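Long-range contacts in DNA mismatch repair protein MutL (PDB 6LZI), which probably binds and hydrolyses ATP through a Bergerat-type ATPase domain, which here holds ADP, as part of DNA mismatch repair: residues 104-115 / 126-134; 13-23 / 136-144. All coordinates share one frame; numbering follows the deposited sequence.

Interaction 1 lies at the edge of the eight-stranded sheet, its centre about 23 Å from the chain's centre, and is partly buried; interaction 2 is buried, about 12 Å from that centre, where helix 16-29 packs on the same sheet. The chemistry follows the place: 104-115 and 126-134 meet mainly through backbone hydrogen bonds and charged side chains, whereas 13-23 and 136-144 exchange no hydrogen bond and touch through aliphatic side chains and a phenylalanine ring set against backbone carbonyls. Strands 100-106 and 134-140 are neighbours in the sheet, and Arg-104 of interaction 1 joins the two directly, its NH1 forming salt bridges with Glu-136 and Glu-138 of interaction 2.

Interaction 1. Residues 104-115 / 126-134; sequences RSRFFQEKEGKE and TRRVGMPVG
Arg-106 points its guanidinium at the loop after strand 122-129: NH1 gives Met-131 O a bond of 2.7 Å that lies in both the guanidinium and the carbonyl plane. The chain is extended, with CG anti to the backbone N (chi1 -179°), and this brings NE to Glu-110 O, so two carbonyls fix the group's rotation. Val-133 CG2 lies over one face, toward its rim, 3.6 Å above the plane. Met-131 SD lies 3.6 Å from Ser-105 N and its CE 3.7 Å from Arg-104 CG. Arg-128 and Glu-112 form a salt bridge, met side-on, NE to the syn lone pair of OE2 at 2.8 Å and NH2 to OE1 at 2.9 Å, the two planes only 20° apart. On the face shared with Val-129, whose CG1 lies 3.7 Å from Glu-115 CB, the Glu-115 carboxylate takes both NE and NH2 of Arg-104 on OE1, while Arg-104 NH1 makes salt bridges with Glu-136 and Glu-138 of strand 134-140. Arg-127 joins this network from the neighbouring strand and also pairs with Glu-117, though its exact distance to Glu-115 is doubtful.

The backbone positions these groups. Gly-113 and Val-129, like Glu-115 and Arg-127, are hydrogen-bonded antiparallel pairs; Arg-106 and Gly-134 form another, with Arg-106 N to Gly-134 O at 2.9 Å. Ser-105 OG is hydrogen-bonded to Thr-135 OG1, in the ADP pocket. The beta hairpin of strands 113-119 and 122-129 forms the edge of the Bergerat-fold sheet, and the Arg-106/Gly-134 pair joins the next two strands inward.

Interaction 2. Residues 13-23 / 136-144; sequences IESPVDVVKEL and EVEVRDLFF
Leu-23, Val-19 and Pro-16 of the helix meet Val-137, Val-139 and Leu-142 in an aliphatic seam. Both methyls of Leu-23 rest against Val-137 CG1, CD2 at 3.8 Å and CD1 at 3.9 Å. Val-19 and Val-139 reach tip to tip, CG1 to CG2 at 4.0 Å, whereas Val-19 and Leu-142 slide past each other in opposite directions. Leu-142 has CG anti to the backbone N (chi1 178°), which sends CD2 to the start of the helix, 3.8 Å from Pro-16 CD. The helix and strand segments run nearly antiparallel, at 167°, with axes 10.6 Å apart, a spacing filled by these side chains.

The aromatic contact is of another kind. Phe-143 turns its ring edge to the backbone ahead of the helix: CZ lies 3.3 Å from Ile-13 O, which sits near the ring plane, and CE2 is 3.4 Å from Glu-14 O. Ile-13 CG2 adds an apolar touch, while Leu-142 CG lies over one ring face, toward its rim. Replacing Phe-143 by an alanine would probably open a gap beside Ile-13 and Glu-14 and leave the Ile-13 carbonyl without the ring edge near it.

The polar bonds near this contact lie within each segment or lead outside it. Asp-18 OD2 accepts from Glu-14 N at 2.8 Å and, weakly, from Ser-15 N, tying the backbone before the helix to Asp-18, where Ser-15 occupies the N-cap position; beyond it, Ser-15 and Pro-16 touch Glu-159 of helix 156-173. With no hydrogen bond across the two segments, helix 16-29 is fitted to the sheet here by shape and apolar burial, close to the bound ADP.

Interaction 1. Residues 104-115 / 126-134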
# COMPACT_ATOMS: atom_id res chain seq x y z
N ARG A 104 7.05 -3.02 -17.18
CA ARG A 104 7.95 -4.08 -17.58
C ARG A 104 7.77 -5.26 -16.63
O ARG A 104 7.54 -5.06 -15.44
CB ARG A 104 9.43 -3.59 -17.62
CG ARG A 104 10.05 -3.17 -16.26
CD ARG A 104 11.50 -2.69 -16.53
NE ARG A 104 11.43 -1.44 -17.32
CZ ARG A 104 11.23 -0.24 -16.76
NH1 ARG A 104 11.07 -0.14 -15.44
NH2 ARG A 104 11.16 0.87 -17.52
N SER A 105 7.85 -6.47 -17.16
CA SER A 105 7.64 -7.68 -16.33
C SER A 105 8.39 -8.88 -16.90
O SER A 105 8.44 -9.11 -18.12
CB SER A 105 6.15 -8.04 -16.20
OG SER A 105 5.95 -9.05 -15.24
N ARG A 106 8.98 -9.65 -15.99
CA ARG A 106 9.66 -10.87 -16.32
C ARG A 106 8.95 -11.98 -15.54
O ARG A 106 8.87 -11.94 -14.31
CB ARG A 106 11.11 -10.80 -15.91
CG ARG A 106 11.85 -12.12 -16.30
CD ARG A 106 13.35 -12.01 -15.89
NE ARG A 106 13.96 -13.32 -15.77
CZ ARG A 106 15.19 -13.50 -15.30
NH1 ARG A 106 15.92 -12.42 -14.98
NH2 ARG A 106 15.69 -14.72 -15.11
N PHE A 107 8.41 -12.92 -16.28
CA PHE A 107 7.66 -14.03 -15.70
C PHE A 107 8.64 -14.99 -15.03
O PHE A 107 9.74 -15.22 -15.54
CB PHE A 107 6.89 -14.71 -16.84
CG PHE A 107 5.81 -15.66 -16.41
CD1 PHE A 107 4.76 -15.23 -15.60
CD2 PHE A 107 5.74 -16.90 -16.98
CE1 PHE A 107 3.74 -16.10 -15.26
CE2 PHE A 107 4.68 -17.81 -16.65
CZ PHE A 107 3.68 -17.38 -15.80
N PHE A 108 8.21 -15.62 -13.94
CA PHE A 108 9.12 -16.52 -13.24
C PHE A 108 9.67 -17.62 -14.17
O PHE A 108 10.79 -18.11 -13.94
CB PHE A 108 8.41 -17.11 -12.00
CG PHE A 108 7.37 -18.15 -12.32
CD1 PHE A 108 6.05 -17.76 -12.57
CD2 PHE A 108 7.69 -19.50 -12.29
CE1 PHE A 108 5.07 -18.74 -12.87
CE2 PHE A 108 6.74 -20.49 -12.58
CZ PHE A 108 5.43 -20.10 -12.87
N GLN A 109 8.98 -17.97 -15.25
CA GLN A 109 9.47 -19.04 -16.11
C GLN A 109 10.40 -18.56 -17.23
O GLN A 109 10.93 -19.39 -17.97
CB GLN A 109 8.30 -19.81 -16.73
CG GLN A 109 7.18 -20.15 -15.77
CD GLN A 109 6.44 -21.43 -16.14
OE1 GLN A 109 5.57 -21.43 -17.02
NE2 GLN A 109 6.79 -22.53 -15.46
N GLU A 110 10.60 -17.25 -17.37
CA GLU A 110 11.26 -16.68 -18.53
C GLU A 110 12.61 -16.09 -18.15
O GLU A 110 12.80 -15.62 -17.03
CB GLU A 110 10.39 -15.60 -19.15
CG GLU A 110 9.11 -16.13 -19.72
CD GLU A 110 9.33 -16.93 -20.98
OE1 GLU A 110 8.32 -17.31 -21.62
OE2 GLU A 110 10.49 -17.18 -21.36
N LYS A 111 13.54 -16.10 -19.11
CA LYS A 111 14.85 -15.51 -18.83
C LYS A 111 14.84 -14.00 -19.02
O LYS A 111 15.61 -13.28 -18.34
CB LYS A 111 15.92 -16.12 -19.76
CG LYS A 111 16.11 -17.62 -19.61
CD LYS A 111 17.27 -18.10 -20.47
CE LYS A 111 17.38 -19.63 -20.51
NZ LYS A 111 17.51 -20.18 -19.13
N GLU A 112 13.95 -13.50 -19.87
CA GLU A 112 13.88 -12.09 -20.27
C GLU A 112 12.55 -11.51 -19.86
O GLU A 112 11.53 -12.21 -19.80
CB GLU A 112 13.96 -11.87 -21.79
CG GLU A 112 15.04 -12.51 -22.52
CD GLU A 112 15.23 -11.82 -23.87
OE1 GLU A 112 16.37 -11.78 -24.34
OE2 GLU A 112 14.24 -11.31 -24.46
N GLY A 113 12.55 -10.20 -19.64
CA GLY A 113 11.33 -9.47 -19.43
C GLY A 113 10.84 -8.83 -20.72
O GLY A 113 11.52 -8.82 -21.75
N LYS A 114 9.63 -8.27 -20.63
CA LYS A 114 9.02 -7.53 -21.71
C LYS A 114 8.45 -6.22 -21.16
O LYS A 114 7.88 -6.18 -20.06
CB LYS A 114 7.94 -8.41 -22.41
CG LYS A 114 7.03 -7.64 -23.37
CD LYS A 114 6.16 -8.52 -24.22
CE LYS A 114 6.91 -9.73 -24.74
NZ LYS A 114 8.09 -9.54 -25.66
N GLU A 115 8.50 -5.19 -21.97
CA GLU A 115 8.08 -3.86 -21.52
C GLU A 115 7.07 -3.29 -22.50
O GLU A 115 7.26 -3.39 -23.71
CB GLU A 115 9.30 -2.95 -21.42
CG GLU A 115 8.86 -1.52 -21.17
CD GLU A 115 9.99 -0.59 -21.02
OE1 GLU A 115 10.80 -0.82 -20.13
OE2 GLU A 115 10.09 0.36 -21.81
N THR A 126 6.35 -2.14 -27.63
CA THR A 126 6.83 -3.08 -26.64
C THR A 126 8.27 -3.40 -26.96
O THR A 126 8.74 -3.22 -28.09
CB THR A 126 6.07 -4.41 -26.61
OG1 THR A 126 6.48 -5.20 -27.74
CG2 THR A 126 4.58 -4.17 -26.69
N ARG A 127 8.92 -3.96 -25.96
CA ARG A 127 10.35 -4.19 -26.07
C ARG A 127 10.72 -5.38 -25.19
O ARG A 127 10.16 -5.56 -24.12
CB ARG A 127 11.14 -2.96 -25.62
CG ARG A 127 11.18 -1.78 -26.63
CD ARG A 127 11.53 -0.50 -25.91
NE ARG A 127 10.35 0.34 -25.72
CZ ARG A 127 10.17 1.14 -24.68
NH1 ARG A 127 11.10 1.21 -23.74
NH2 ARG A 127 9.07 1.86 -24.58
N ARG A 128 11.75 -6.12 -25.63
CA ARG A 128 12.39 -7.10 -24.74
C ARG A 128 13.37 -6.40 -23.81
O ARG A 128 14.08 -5.49 -24.22
CB ARG A 128 13.13 -8.14 -25.58
CG ARG A 128 12.22 -8.88 -26.55
CD ARG A 128 13.02 -9.63 -27.66
NE ARG A 128 14.07 -10.50 -27.11
CZ ARG A 128 15.16 -10.89 -27.78
NH1 ARG A 128 15.36 -10.45 -29.05
NH2 ARG A 128 16.06 -11.69 -27.19
N VAL A 129 13.38 -6.78 -22.54
CA VAL A 129 14.21 -6.05 -21.57
C VAL A 129 14.86 -7.04 -20.62
O VAL A 129 14.25 -8.06 -20.26
CB VAL A 129 13.43 -4.97 -20.78
CG1 VAL A 129 12.88 -3.90 -21.73
CG2 VAL A 129 12.28 -5.59 -19.97
N GLY A 130 16.12 -6.76 -20.24
CA GLY A 130 16.74 -7.55 -19.18
C GLY A 130 16.37 -7.02 -17.81
O GLY A 130 16.55 -5.83 -17.54
N MET A 131 15.83 -7.86 -16.93
CA MET A 131 15.38 -7.42 -15.61
C MET A 131 15.34 -8.61 -14.69
O MET A 131 15.36 -9.74 -15.17
CB MET A 131 13.99 -6.78 -15.68
CG MET A 131 13.00 -7.63 -16.40
SD MET A 131 11.42 -6.79 -16.54
CE MET A 131 10.81 -6.55 -14.90
N PRO A 132 15.26 -8.40 -13.38
CA PRO A 132 14.97 -9.52 -12.48
C PRO A 132 13.53 -10.00 -12.66
O PRO A 132 12.64 -9.26 -13.10
CB PRO A 132 15.18 -8.95 -11.07
CG PRO A 132 15.80 -7.59 -11.25
CD PRO A 132 15.40 -7.12 -12.63
N VAL A 133 13.29 -11.25 -12.26
CA VAL A 133 11.91 -11.72 -12.18
C VAL A 133 11.07 -10.77 -11.35
O VAL A 133 11.48 -10.27 -10.29
CB VAL A 133 11.84 -13.14 -11.57
CG1 VAL A 133 10.35 -13.50 -11.37
CG2 VAL A 133 12.54 -14.14 -12.43
N GLY A 134 9.88 -10.48 -11.85
CA GLY A 134 8.93 -9.61 -11.17
C GLY A 134 8.43 -8.51 -12.12
O GLY A 134 8.48 -8.64 -13.34
O HOH W 1 16.66 -10.72 -18.01

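Interaction 2. Residues 13-23 / 136-144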
# COMPACT_ATOMS: atom_id res chain seq x y z
N ILE A 13 -9.25 6.58 -10.22
CA ILE A 13 -7.96 7.27 -10.23
C ILE A 13 -8.20 8.77 -10.18
O ILE A 13 -8.42 9.41 -11.22
CB ILE A 13 -7.11 6.91 -11.45
CG1 ILE A 13 -6.94 5.39 -11.57
CG2 ILE A 13 -5.69 7.51 -11.26
CD1 ILE A 13 -6.21 4.73 -10.43
N GLU A 14 -8.01 9.36 -9.01
CA GLU A 14 -8.16 10.80 -8.81
C GLU A 14 -6.84 11.47 -8.49
O GLU A 14 -6.74 12.69 -8.62
CB GLU A 14 -9.14 11.05 -7.66
CG GLU A 14 -10.42 10.33 -7.99
CD GLU A 14 -11.53 10.64 -7.02
OE1 GLU A 14 -11.36 10.38 -5.81
OE2 GLU A 14 -12.55 11.17 -7.50
N SER A 15 -5.86 10.73 -8.01
CA SER A 15 -4.63 11.33 -7.52
C SER A 15 -3.56 10.27 -7.45
O SER A 15 -3.84 9.07 -7.58
CB SER A 15 -4.82 12.02 -6.14
OG SER A 15 -4.94 11.15 -5.05
N PRO A 16 -2.32 10.66 -7.24
CA PRO A 16 -1.23 9.66 -7.16
C PRO A 16 -1.45 8.56 -6.14
O PRO A 16 -1.09 7.43 -6.43
CB PRO A 16 0.02 10.50 -6.80
CG PRO A 16 -0.34 11.90 -7.50
CD PRO A 16 -1.85 12.07 -7.25
N VAL A 17 -2.04 8.83 -4.96
CA VAL A 17 -2.20 7.74 -4.00
C VAL A 17 -3.06 6.63 -4.58
O VAL A 17 -2.85 5.43 -4.28
CB VAL A 17 -2.77 8.30 -2.68
CG1 VAL A 17 -4.22 8.61 -2.80
CG2 VAL A 17 -2.49 7.30 -1.48
N ASP A 18 -4.00 6.97 -5.44
CA ASP A 18 -4.89 5.93 -5.97
C ASP A 18 -4.12 5.01 -6.89
O ASP A 18 -4.42 3.81 -7.00
CB ASP A 18 -6.04 6.54 -6.76
CG ASP A 18 -6.94 7.39 -5.91
OD1 ASP A 18 -7.22 7.02 -4.74
OD2 ASP A 18 -7.36 8.48 -6.40
N VAL A 19 -3.19 5.59 -7.65
CA VAL A 19 -2.29 4.82 -8.48
C VAL A 19 -1.43 3.87 -7.63
O VAL A 19 -1.29 2.68 -7.95
CB VAL A 19 -1.40 5.74 -9.31
CG1 VAL A 19 -0.42 4.83 -10.11
CG2 VAL A 19 -2.25 6.58 -10.22
N VAL A 20 -0.79 4.40 -6.58
CA VAL A 20 0.06 3.57 -5.74
C VAL A 20 -0.74 2.43 -5.18
O VAL A 20 -0.31 1.29 -5.17
CB VAL A 20 0.62 4.42 -4.59
CG1 VAL A 20 1.47 3.59 -3.62
CG2 VAL A 20 1.47 5.53 -5.17
N LYS A 21 -2.00 2.72 -4.82
CA LYS A 21 -2.82 1.68 -4.20
C LYS A 21 -3.00 0.52 -5.17
O LYS A 21 -2.83 -0.68 -4.82
CB LYS A 21 -4.18 2.29 -3.82
CG LYS A 21 -5.14 1.27 -3.21
CD LYS A 21 -6.06 0.68 -4.28
CE LYS A 21 -7.24 -0.02 -3.67
NZ LYS A 21 -7.97 -0.71 -4.76
N GLU A 22 -3.42 0.86 -6.39
CA GLU A 22 -3.70 -0.17 -7.38
C GLU A 22 -2.45 -0.92 -7.70
O GLU A 22 -2.50 -2.15 -7.80
CB GLU A 22 -4.30 0.37 -8.65
CG GLU A 22 -5.60 1.11 -8.38
CD GLU A 22 -6.73 0.17 -7.95
OE1 GLU A 22 -7.72 0.62 -7.30
OE2 GLU A 22 -6.64 -1.03 -8.21
N LEU A 23 -1.31 -0.21 -7.81
CA LEU A 23 -0.10 -0.98 -8.15
C LEU A 23 0.33 -1.90 -7.01
O LEU A 23 0.68 -3.06 -7.24
CB LEU A 23 1.06 -0.04 -8.56
CG LEU A 23 0.60 0.72 -9.81
CD1 LEU A 23 1.77 1.76 -10.14
CD2 LEU A 23 0.21 -0.05 -11.02
N GLU A 136 7.69 -4.09 -12.78
CA GLU A 136 7.96 -2.71 -12.45
C GLU A 136 7.02 -1.86 -13.30
O GLU A 136 6.96 -2.03 -14.52
CB GLU A 136 9.44 -2.38 -12.75
CG GLU A 136 9.74 -0.95 -12.34
CD GLU A 136 11.24 -0.80 -12.16
OE1 GLU A 136 11.64 -0.39 -11.06
OE2 GLU A 136 11.93 -1.32 -13.06
N VAL A 137 6.27 -0.94 -12.67
CA VAL A 137 5.34 -0.07 -13.38
C VAL A 137 5.78 1.36 -13.10
O VAL A 137 6.09 1.72 -11.93
CB VAL A 137 3.90 -0.34 -12.89
CG1 VAL A 137 2.90 0.54 -13.69
CG2 VAL A 137 3.61 -1.80 -13.10
N GLU A 138 5.88 2.18 -14.16
CA GLU A 138 6.24 3.60 -14.03
C GLU A 138 5.09 4.38 -14.61
O GLU A 138 4.73 4.19 -15.76
CB GLU A 138 7.53 3.91 -14.82
CG GLU A 138 8.62 3.09 -14.20
CD GLU A 138 9.97 3.37 -14.78
OE1 GLU A 138 10.07 4.32 -15.57
OE2 GLU A 138 10.91 2.62 -14.43
N VAL A 139 4.52 5.27 -13.79
CA VAL A 139 3.42 6.15 -14.19
C VAL A 139 3.92 7.60 -14.12
O VAL A 139 4.30 8.09 -13.04
CB VAL A 139 2.23 5.92 -13.25
CG1 VAL A 139 1.09 6.82 -13.60
CG2 VAL A 139 1.88 4.41 -13.39
N ARG A 140 4.06 8.23 -15.29
CA ARG A 140 4.61 9.57 -15.36
C ARG A 140 3.55 10.57 -15.78
O ARG A 140 2.71 10.23 -16.61
CB ARG A 140 5.78 9.65 -16.36
CG ARG A 140 7.06 8.99 -15.79
CD ARG A 140 8.26 9.21 -16.74
NE ARG A 140 9.45 8.80 -16.00
CZ ARG A 140 10.10 9.57 -15.11
NH1 ARG A 140 9.70 10.82 -14.85
NH2 ARG A 140 11.14 9.09 -14.47
N ASP A 141 3.72 11.80 -15.30
CA ASP A 141 2.95 12.96 -15.74
C ASP A 141 1.45 12.70 -15.64
O ASP A 141 0.70 12.87 -16.61
CB ASP A 141 3.33 13.32 -17.15
CG ASP A 141 4.73 13.88 -17.23
OD1 ASP A 141 5.35 14.11 -16.16
OD2 ASP A 141 5.20 14.11 -18.36
N LEU A 142 1.04 12.31 -14.43
CA LEU A 142 -0.33 11.84 -14.24
C LEU A 142 -1.24 12.99 -14.60
O LEU A 142 -0.94 14.15 -14.26
CB LEU A 142 -0.51 11.39 -12.79
CG LEU A 142 -1.89 10.88 -12.32
CD1 LEU A 142 -2.17 9.60 -13.12
CD2 LEU A 142 -1.94 10.65 -10.81
N PHE A 143 -2.33 12.67 -15.34
CA PHE A 143 -3.33 13.65 -15.88
C PHE A 143 -2.70 14.72 -16.79
O PHE A 143 -3.22 15.84 -16.90
CB PHE A 143 -4.10 14.31 -14.73
CG PHE A 143 -4.74 13.33 -13.78
CD1 PHE A 143 -5.65 12.38 -14.29
CD2 PHE A 143 -4.46 13.40 -12.42
CE1 PHE A 143 -6.26 11.48 -13.40
CE2 PHE A 143 -5.08 12.48 -11.53
CZ PHE A 143 -5.98 11.51 -12.09
N PHE A 144 -1.59 14.42 -17.48
CA PHE A 144 -1.05 15.41 -18.43
C PHE A 144 -2.05 15.76 -19.53
O PHE A 144 -2.06 16.89 -20.08
CB PHE A 144 0.23 14.87 -19.05
CG PHE A 144 -0.01 13.89 -20.13
CD1 PHE A 144 -0.19 12.57 -19.82
CD2 PHE A 144 0.04 14.26 -21.48
CE1 PHE A 144 -0.40 11.62 -20.81
CE2 PHE A 144 -0.15 13.33 -22.48
CZ PHE A 144 -0.36 11.98 -22.15